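Local coordinates for protein galactose-1-phosphate uridylyltransferase (Bacillus cereus, PDB 4QVU) that is of unknown function but adopts a HIT-like fold, binds zinc, and may act as a UDP-glucose:hexose-1-phosphate uridylyltransferase, at residues A[70-74]-A[75-79]. Sequence-based numbering, arbitrary orientation.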
loop_
_atom_site.group_PDB
_atom_site.type_symbol
_atom_site.label_atom_id
_atom_site.label_comp_id
_atom_site.label_asym_id
_atom_site.label_seq_id
_atom_site.Cartn_x
_atom_site.Cartn_y
_atom_site.Cartn_z
ATOM N N CYS A 70 -20.816 -30.372 -17.529
ATOM C CA CYS A 70 -21.059 -28.994 -17.071
ATOM C C CYS A 70 -21.303 -28.938 -15.539
ATOM O O CYS A 70 -21.539 -27.849 -15.005
ATOM C CB CYS A 70 -22.229 -28.376 -17.834
ATOM S SG CYS A 70 -23.767 -29.329 -17.738
ATOM N N GLU A 71 -21.204 -30.089 -14.838
ATOM C CA GLU A 71 -21.410 -30.180 -13.388
ATOM C C GLU A 71 -20.062 -30.147 -12.618
ATOM O O GLU A 71 -19.975 -29.475 -11.588
ATOM C CB GLU A 71 -22.187 -31.464 -13.050
ATOM C CG GLU A 71 -22.745 -31.529 -11.635
ATOM C CD GLU A 71 -23.512 -32.786 -11.264
ATOM O OE1 GLU A 71 -23.572 -33.731 -12.088
ATOM O OE2 GLU A 71 -24.049 -32.831 -10.134
ATOM N N ASP A 72 -19.031 -30.867 -13.118
ATOM C CA ASP A 72 -17.708 -30.984 -12.491
ATOM C C ASP A 72 -16.843 -29.724 -12.624
ATOM O O ASP A 72 -16.972 -28.959 -13.586
ATOM C CB ASP A 72 -16.932 -32.164 -13.089
ATOM C CG ASP A 72 -17.319 -33.528 -12.555
ATOM O OD1 ASP A 72 -18.509 -33.725 -12.224
ATOM O OD2 ASP A 72 -16.437 -34.412 -12.499
ATOM N N HIS A 73 -15.946 -29.543 -11.626
ATOM C CA HIS A 73 -14.949 -28.478 -11.487
ATOM C C HIS A 73 -13.785 -28.994 -10.575
ATOM O O HIS A 73 -13.832 -30.160 -10.161
ATOM C CB HIS A 73 -15.584 -27.173 -10.963
ATOM C CG HIS A 73 -16.173 -27.250 -9.589
ATOM N ND1 HIS A 73 -17.393 -27.851 -9.362
ATOM C CD2 HIS A 73 -15.724 -26.719 -8.429
ATOM C CE1 HIS A 73 -17.628 -27.706 -8.070
ATOM N NE2 HIS A 73 -16.657 -27.024 -7.470
ATOM N N ILE A 74 -12.734 -28.158 -10.309
ATOM C CA ILE A 74 -11.518 -28.519 -9.547
ATOM C C ILE A 74 -11.861 -29.224 -8.203
ATOM O O ILE A 74 -11.275 -30.273 -7.930
ATOM C CB ILE A 74 -10.593 -27.293 -9.305
ATOM C CG1 ILE A 74 -9.929 -26.862 -10.633
ATOM C CG2 ILE A 74 -9.526 -27.574 -8.238
ATOM C CD1 ILE A 74 -9.022 -25.647 -10.583
ATOM N N ALA A 75 -12.796 -28.681 -7.396
ATOM C CA ALA A 75 -13.182 -29.248 -6.094
ATOM C C ALA A 75 -13.780 -30.682 -6.193
ATOM O O ALA A 75 -13.626 -31.460 -5.247
ATOM C CB ALA A 75 -14.187 -28.340 -5.415
ATOM N N THR A 76 -14.429 -31.028 -7.328
ATOM C CA THR A 76 -15.098 -32.317 -7.566
ATOM C C THR A 76 -14.149 -33.371 -8.202
ATOM O O THR A 76 -14.239 -34.537 -7.802
ATOM C CB THR A 76 -16.325 -32.078 -8.473
ATOM O OG1 THR A 76 -17.253 -31.270 -7.757
ATOM C CG2 THR A 76 -17.037 -33.355 -8.890
ATOM N N TYR A 77 -13.272 -32.984 -9.174
ATOM C CA TYR A 77 -12.372 -33.883 -9.935
ATOM C C TYR A 77 -11.626 -34.928 -9.092
ATOM O O TYR A 77 -11.200 -34.635 -7.970
ATOM C CB TYR A 77 -11.285 -33.106 -10.709
ATOM C CG TYR A 77 -11.774 -32.084 -11.711
ATOM C CD1 TYR A 77 -12.935 -32.301 -12.449
ATOM C CD2 TYR A 77 -11.015 -30.958 -12.011
ATOM C CE1 TYR A 77 -13.386 -31.366 -13.378
ATOM C CE2 TYR A 77 -11.453 -30.016 -12.940
ATOM C CZ TYR A 77 -12.638 -30.227 -13.623
ATOM O OH TYR A 77 -13.086 -29.304 -14.531
ATOM N N THR A 78 -11.412 -36.132 -9.677
ATOM C CA THR A 78 -10.633 -37.203 -9.040
ATOM C C THR A 78 -9.154 -36.784 -9.001
ATOM O O THR A 78 -8.760 -35.867 -9.733
ATOM C CB THR A 78 -10.821 -38.562 -9.753
ATOM O OG1 THR A 78 -10.430 -38.460 -11.124
ATOM C CG2 THR A 78 -12.236 -39.104 -9.638
ATOM N N GLU A 79 -8.345 -37.435 -8.144
ATOM C CA GLU A 79 -6.913 -37.136 -8.014
ATOM C C GLU A 79 -6.189 -37.298 -9.367
ATOM O O GLU A 79 -5.317 -36.491 -9.682
ATOM C CB GLU A 79 -6.256 -38.032 -6.951
#
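An alpha-turn overlapping a type I beta-turn, in the loop between strand 59-65 and helix 79-97 of the HIT-like fold, brings His73 up against Thr76 and Tyr77, with one carbonyl at its centre. His73 O accepts two backbone bonds: Tyr77 N comes in almost in line with the C=O at 3.0 Å, the i to i+4 bond that closes the alpha-turn, while Thr76 N, also 3.0 Å from His73 O, closes the beta-turn from well above the carbonyl plane. The same oxygen lies over the centre of the Tyr77 ring, 3.1 Å above its plane, and Ile74 N lies over that face nearer the rim. With chi1 at -58°, CG of Tyr77 is turned away from its own carbonyl carbon, which folds the ring back under the His73-Ile74 peptide; the phenol OH is hydrogen-bonded to Glu66. Asp72 CB meets the ring at Tyr77 CE1, 3.6 Å away, its carboxylate plane tilted 46° to the ring, and Ile74 CG1 approaches Tyr77 CE2 more loosely. Ile74 itself packs on Val190 of helix 179-195 and on Leu206 of strand 203-211, while Gln187 and Arg191 of that helix bond to carbonyls of the turn. The His73 imidazole lies beside the turn, meeting His111 and Leu194, with His73 NE2 3.5 Å from Ala75 CB.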